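Local structure of uncharacterized protein (Exiguobacterium sibiricum, 3B77) at residues D39-T44 against L48-G53; A17-V22 against E28-L33. The protein is of unknown function but carries a bacterial pleckstrin-homology domain followed by a helical region probably used in oligomerisation. All blocks are in the same frame, centred on the assembly; numbering follows the deposited sequence.

Interaction 1: D39-T44 against L48-G53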
loop_
_atom_site.group_PDB
_atom_site.type_symbol
_atom_site.label_atom_id
_atom_site.label_comp_id
_atom_site.label_asym_id
_atom_site.label_seq_id
_atom_site.Cartn_x
_atom_site.Cartn_y
_atom_site.Cartn_z
ATOM N N ASP A 39 -36.176 52.802 15.217
ATOM C CA ASP A 39 -36.028 51.700 14.269
ATOM C C ASP A 39 -37.309 51.410 13.509
ATOM O O ASP A 39 -38.385 51.839 13.903
ATOM C CB ASP A 39 -35.593 50.426 15.005
ATOM C CG ASP A 39 -34.248 50.566 15.685
ATOM O OD1 ASP A 39 -34.218 51.135 16.796
ATOM O OD2 ASP A 39 -33.235 50.081 15.137
ATOM N N GLU A 40 -37.166 50.670 12.412
ATOM C CA GLU A 40 -38.293 50.190 11.623
ATOM C C GLU A 40 -37.971 48.753 11.174
ATOM O O GLU A 40 -36.963 48.526 10.509
ATOM C CB GLU A 40 -38.499 51.103 10.438
ATOM C CG GLU A 40 -39.917 51.116 9.930
ATOM C CD GLU A 40 -40.239 52.312 9.033
ATOM O OE1 GLU A 40 -39.999 53.466 9.449
ATOM O OE2 GLU A 40 -40.773 52.096 7.927
ATOM N N TYR A 41 -38.794 47.790 11.592
ATOM C CA TYR A 41 -38.550 46.372 11.338
ATOM C C TYR A 41 -39.600 45.846 10.370
ATOM O O TYR A 41 -40.747 45.666 10.732
ATOM C CB TYR A 41 -38.614 45.587 12.644
ATOM C CG TYR A 41 -37.653 46.062 13.690
ATOM C CD1 TYR A 41 -36.365 45.588 13.741
ATOM C CD2 TYR A 41 -38.044 46.978 14.646
ATOM C CE1 TYR A 41 -35.489 46.011 14.709
ATOM C CE2 TYR A 41 -37.177 47.419 15.626
ATOM C CZ TYR A 41 -35.903 46.929 15.654
ATOM O OH TYR A 41 -35.023 47.351 16.611
ATOM N N CYS A 42 -39.193 45.560 9.148
ATOM C CA CYS A 42 -40.123 45.201 8.088
ATOM C C CYS A 42 -39.917 43.761 7.700
ATOM O O CYS A 42 -38.853 43.411 7.231
ATOM C CB CYS A 42 -39.834 46.114 6.903
ATOM S SG CYS A 42 -40.881 45.958 5.497
ATOM N N PHE A 43 -40.925 42.925 7.945
ATOM C CA PHE A 43 -40.868 41.498 7.636
ATOM C C PHE A 43 -41.636 41.226 6.352
ATOM O O PHE A 43 -42.845 41.362 6.318
ATOM C CB PHE A 43 -41.468 40.671 8.764
ATOM C CG PHE A 43 -40.722 40.781 10.067
ATOM C CD1 PHE A 43 -40.983 41.825 10.942
ATOM C CD2 PHE A 43 -39.771 39.844 10.410
ATOM C CE1 PHE A 43 -40.306 41.920 12.155
ATOM C CE2 PHE A 43 -39.103 39.916 11.591
ATOM C CZ PHE A 43 -39.360 40.959 12.480
ATOM N N THR A 44 -40.911 40.830 5.308
ATOM C CA THR A 44 -41.503 40.531 4.004
ATOM C C THR A 44 -41.411 39.032 3.748
ATOM O O THR A 44 -40.851 38.282 4.579
ATOM C CB THR A 44 -40.770 41.259 2.832
ATOM O OG1 THR A 44 -39.591 40.536 2.472
ATOM C CG2 THR A 44 -40.404 42.696 3.195
ATOM N N LEU A 48 -35.958 40.279 6.060
ATOM C CA LEU A 48 -36.100 41.295 7.113
ATOM C C LEU A 48 -35.357 42.585 6.621
ATOM O O LEU A 48 -34.133 42.603 6.388
ATOM C CB LEU A 48 -35.533 40.834 8.473
ATOM C CG LEU A 48 -35.391 41.926 9.557
ATOM C CD1 LEU A 48 -36.745 42.553 9.950
ATOM C CD2 LEU A 48 -34.625 41.399 10.800
ATOM N N VAL A 49 -36.133 43.653 6.453
ATOM C CA VAL A 49 -35.605 44.948 6.067
ATOM C C VAL A 49 -35.664 45.753 7.351
ATOM O O VAL A 49 -36.694 45.840 7.973
ATOM C CB VAL A 49 -36.421 45.562 4.923
ATOM C CG1 VAL A 49 -35.950 46.957 4.597
ATOM C CG2 VAL A 49 -36.351 44.670 3.700
ATOM N N HIS A 50 -34.514 46.258 7.776
ATOM C CA HIS A 50 -34.380 46.957 9.033
ATOM C C HIS A 50 -33.661 48.276 8.811
ATOM O O HIS A 50 -32.534 48.313 8.302
ATOM C CB HIS A 50 -33.587 46.099 10.005
ATOM C CG HIS A 50 -33.208 46.797 11.269
ATOM N ND1 HIS A 50 -31.984 46.611 11.879
ATOM C CD2 HIS A 50 -33.882 47.689 12.034
ATOM C CE1 HIS A 50 -31.930 47.347 12.976
ATOM N NE2 HIS A 50 -33.065 48.016 13.087
ATOM N N LEU A 51 -34.351 49.353 9.184
ATOM C CA LEU A 51 -33.820 50.699 9.161
ATOM C C LEU A 51 -33.348 51.005 10.592
ATOM O O LEU A 51 -34.161 51.260 11.459
ATOM C CB LEU A 51 -34.930 51.664 8.732
ATOM C CG LEU A 51 -35.446 51.638 7.282
ATOM C CD1 LEU A 51 -36.017 50.253 6.877
ATOM C CD2 LEU A 51 -36.505 52.718 7.071
ATOM N N ASP A 52 -32.043 50.960 10.832
ATOM C CA ASP A 52 -31.474 51.084 12.188
ATOM C C ASP A 52 -31.076 52.511 12.511
ATOM O O ASP A 52 -30.179 53.058 11.878
ATOM C CB ASP A 52 -30.233 50.173 12.305
ATOM C CG ASP A 52 -29.565 50.183 13.705
ATOM O OD1 ASP A 52 -30.010 50.861 14.657
ATOM O OD2 ASP A 52 -28.549 49.474 13.840
ATOM N N GLY A 53 -31.738 53.103 13.506
ATOM C CA GLY A 53 -31.377 54.432 13.992
ATOM C C GLY A 53 -30.492 54.302 15.221
ATOM O O GLY A 53 -30.978 54.001 16.318
HETATM O O HOH W 1 -31.467 51.025 17.145
#
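Two neighbouring strands of the PH-domain sheet, 39-44 and 48-52, form an antiparallel beta hairpin in which Tyr41 faces His50 and Cys42 faces Val49. The axes of the two short segments come within 4.8 Å and run at 168° to each other. Cys42 and Val49 are a hydrogen-bonded pair, with Cys42 N to Val49 O and Val49 N to Cys42 O both at 2.8 Å; Glu40 and Leu51 make the next such pair, its Leu51 N to Glu40 O bond being the straighter of the two.

On the face that carries Tyr41, Phe43, Leu48 and His50, the side chains meet in two groups. His50 has CG anti to its backbone N (chi1 171°), which carries the imidazole across to the neighbouring strand. There NE2 donates to Asp39 OD2 at 2.9 Å, nearly in the ring plane and on the anti side of the carboxylate. Ring and carboxylate are almost coplanar. Tyr41 CE1 lies over one face of the imidazole, 3.5 Å from NE2, and the planes are only 6° apart, though slid so far that the rings barely overlap. Further along, Leu48 CD1 sits over the centre of the Phe43 ring in a CH-pi contact, 3.9 Å from the centroid.

Asp39 and Asp52 bring like charges together, OD2 to OD1 at 3.4 Å. A water bonded to Asp39 OD1 and Asp52 OD1 bridges the two carboxylates, and the His50 N-H probably eases the charge on Asp39. Tyr99 of strand 97-104 meets His50 edge-to-face and also touches Tyr41 and Leu48, so this face looks into the interior between the two sheets. On the face bearing Cys42 and Leu51, Glu40 OE2 accepts a bond from Ala18 N. Such a hairpin, with one face turned to a second antiparallel sheet, is characteristic of the PH-domain beta sandwich.

Interaction 2: A17-V22 against E28-L33; sequences AADDYV and EKIYFL
The backbone of 17-22 coils through a turn with helical torsions at 17-20, held by Tyr21 N to Ala18 O at 3.0 Å, and faces 28-33 without any hydrogen bond between the two; the nearest CA atoms, those of Val22 and Glu28, are 6.3 Å apart. Side chains therefore make the contact.

Val22 does most of the work, its two methyls parting to different partners. With CG1 anti to the backbone N (chi1 167°), that branch lies 3.3 Å from Glu28 O and 3.6 Å from Glu28 OE1, beside the extended glutamate chain. CG2 turns to Ile30, meeting its CG1 at 3.7 Å. Replacing Val22 with an alanine would probably open a gap between the turn and Glu28 and Ile30, leaving Ala18 on Leu33 as the main apolar contact between the two segments. Past Val22, the Ile30 CD1 methyl lies against Asp19 OD1 at 3.4 Å, a packing contact, and Ala18 CB rests on Leu33 CD1 at 4.2 Å.

The carboxylate of Glu28 is engaged elsewhere: OE2 bonds to Thr44 OG1 and forms a salt bridge with Arg65, while OE1 accepts from Leu23 N. On the turn's other side, Tyr21 packs on Thr80 of the second subunit. The chemistry implies an apolar seam, Ala18, Val22, Ile30 and Leu33, fastening the turn to the strand, with a buried acid at one end whose charge is probably offset by the arginine.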
loop_
_atom_site.group_PDB
_atom_site.type_symbol
_atom_site.label_atom_id
_atom_site.label_comp_id
_atom_site.label_asym_id
_atom_site.label_seq_id
_atom_site.Cartn_x
_atom_site.Cartn_y
_atom_site.Cartn_z
ATOM N N ALA A 17 -41.414 54.373 5.900
ATOM C CA ALA A 17 -40.109 54.580 5.279
ATOM C C ALA A 17 -39.588 53.275 4.642
ATOM O O ALA A 17 -38.998 53.291 3.567
ATOM C CB ALA A 17 -39.109 55.127 6.305
ATOM N N ALA A 18 -39.855 52.154 5.309
ATOM C CA ALA A 18 -39.426 50.834 4.871
ATOM C C ALA A 18 -39.946 50.425 3.481
ATOM O O ALA A 18 -39.277 49.688 2.775
ATOM C CB ALA A 18 -39.836 49.802 5.915
ATOM N N ASP A 19 -41.117 50.917 3.089
ATOM C CA ASP A 19 -41.747 50.532 1.821
ATOM C C ASP A 19 -40.913 50.948 0.612
ATOM O O ASP A 19 -41.009 50.343 -0.442
ATOM C CB ASP A 19 -43.155 51.146 1.734
ATOM C CG ASP A 19 -44.071 50.442 0.716
ATOM O OD1 ASP A 19 -44.376 49.248 0.895
ATOM O OD2 ASP A 19 -44.554 51.099 -0.235
ATOM N N ASP A 20 -40.090 51.977 0.767
ATOM C CA ASP A 20 -39.227 52.431 -0.321
ATOM C C ASP A 20 -38.127 51.437 -0.672
ATOM O O ASP A 20 -37.611 51.447 -1.805
ATOM C CB ASP A 20 -38.591 53.766 0.043
ATOM C CG ASP A 20 -39.586 54.901 0.010
ATOM O OD1 ASP A 20 -40.397 54.931 -0.942
ATOM O OD2 ASP A 20 -39.553 55.758 0.924
ATOM N N TYR A 21 -37.777 50.590 0.297
ATOM C CA TYR A 21 -36.686 49.640 0.148
ATOM C C TYR A 21 -37.183 48.241 -0.127
ATOM O O TYR A 21 -36.389 47.334 -0.301
ATOM C CB TYR A 21 -35.790 49.690 1.386
ATOM C CG TYR A 21 -35.346 51.101 1.662
ATOM C CD1 TYR A 21 -34.308 51.670 0.941
ATOM C CD2 TYR A 21 -36.010 51.894 2.594
ATOM C CE1 TYR A 21 -33.911 52.978 1.161
ATOM C CE2 TYR A 21 -35.617 53.197 2.826
ATOM C CZ TYR A 21 -34.563 53.738 2.108
ATOM O OH TYR A 21 -34.151 55.043 2.315
ATOM N N VAL A 22 -38.494 48.067 -0.184
ATOM C CA VAL A 22 -39.073 46.768 -0.509
ATOM C C VAL A 22 -38.977 46.603 -2.008
ATOM O O VAL A 22 -39.194 47.565 -2.739
ATOM C CB VAL A 22 -40.528 46.652 -0.025
ATOM C CG1 VAL A 22 -41.211 45.446 -0.648
ATOM C CG2 VAL A 22 -40.565 46.554 1.502
ATOM N N GLU A 28 -41.992 41.430 -3.851
ATOM C CA GLU A 28 -41.791 41.393 -2.425
ATOM C C GLU A 28 -42.917 42.175 -1.732
ATOM O O GLU A 28 -43.237 43.308 -2.096
ATOM C CB GLU A 28 -40.427 41.961 -2.050
ATOM C CG GLU A 28 -40.087 41.709 -0.598
ATOM C CD GLU A 28 -38.794 42.319 -0.190
ATOM O OE1 GLU A 28 -38.383 43.282 -0.847
ATOM O OE2 GLU A 28 -38.199 41.863 0.819
ATOM N N LYS A 29 -43.495 41.552 -0.711
ATOM C CA LYS A 29 -44.677 42.064 -0.060
ATOM C C LYS A 29 -44.454 42.113 1.464
ATOM O O LYS A 29 -43.884 41.195 2.039
ATOM C CB LYS A 29 -45.844 41.161 -0.479
ATOM C CG LYS A 29 -47.105 41.271 0.354
ATOM C CD LYS A 29 -48.284 40.531 -0.289
ATOM C CE LYS A 29 -49.414 40.349 0.710
ATOM N NZ LYS A 29 -49.628 41.588 1.476
ATOM N N ILE A 30 -44.881 43.199 2.109
ATOM C CA ILE A 30 -44.701 43.376 3.565
ATOM C C ILE A 30 -45.801 42.662 4.311
ATOM O O ILE A 30 -46.965 42.872 4.019
ATOM C CB ILE A 30 -44.762 44.842 4.004
ATOM C CG1 ILE A 30 -43.750 45.703 3.245
ATOM C CG2 ILE A 30 -44.484 44.950 5.481
ATOM C CD1 ILE A 30 -43.853 47.202 3.532
ATOM N N TYR A 31 -45.431 41.809 5.262
ATOM C CA TYR A 31 -46.391 41.053 6.071
ATOM C C TYR A 31 -46.456 41.511 7.515
ATOM O O TYR A 31 -47.407 41.199 8.214
ATOM C CB TYR A 31 -46.070 39.566 6.029
ATOM C CG TYR A 31 -46.493 38.895 4.746
ATOM C CD1 TYR A 31 -45.642 38.852 3.663
ATOM C CD2 TYR A 31 -47.752 38.307 4.622
ATOM C CE1 TYR A 31 -46.006 38.252 2.487
ATOM C CE2 TYR A 31 -48.133 37.703 3.438
ATOM C CZ TYR A 31 -47.242 37.680 2.376
ATOM O OH TYR A 31 -47.560 37.088 1.182
ATOM N N PHE A 32 -45.466 42.260 7.982
ATOM C CA PHE A 32 -45.471 42.693 9.365
ATOM C C PHE A 32 -44.485 43.820 9.526
ATOM O O PHE A 32 -43.347 43.706 9.098
ATOM C CB PHE A 32 -45.087 41.532 10.265
ATOM C CG PHE A 32 -45.720 41.596 11.628
ATOM C CD1 PHE A 32 -45.106 42.283 12.684
ATOM C CD2 PHE A 32 -46.938 40.973 11.864
ATOM C CE1 PHE A 32 -45.710 42.345 13.935
ATOM C CE2 PHE A 32 -47.516 41.026 13.097
ATOM C CZ PHE A 32 -46.903 41.709 14.135
ATOM N N LEU A 33 -44.927 44.920 10.116
ATOM C CA LEU A 33 -44.073 46.080 10.302
ATOM C C LEU A 33 -44.231 46.559 11.733
ATOM O O LEU A 33 -45.345 46.603 12.271
ATOM C CB LEU A 33 -44.412 47.169 9.287
ATOM C CG LEU A 33 -43.617 48.481 9.236
ATOM C CD1 LEU A 33 -42.135 48.311 9.049
ATOM C CD2 LEU A 33 -44.154 49.287 8.107
#

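Interaction 2 closes before interaction 1 opens along the chain, and their centres lie about 8 Å apart on the same side of the chain's centre. Strands 30-35 and 39-44 are consecutive in sequence and neighbours in the same antiparallel sheet, so the two contacts share one sheet of the PH domain. Two probable hydrogen bonds tie the turn and the residue leading into strand 30-35 to the hairpin. Ala17 and Ala18 of the turn pack on the sheet face bearing Glu40, Cys42 and Leu51, while the face bearing Tyr41, Leu48 and His50 meets strands 87-94 and 97-104 of the second sheet.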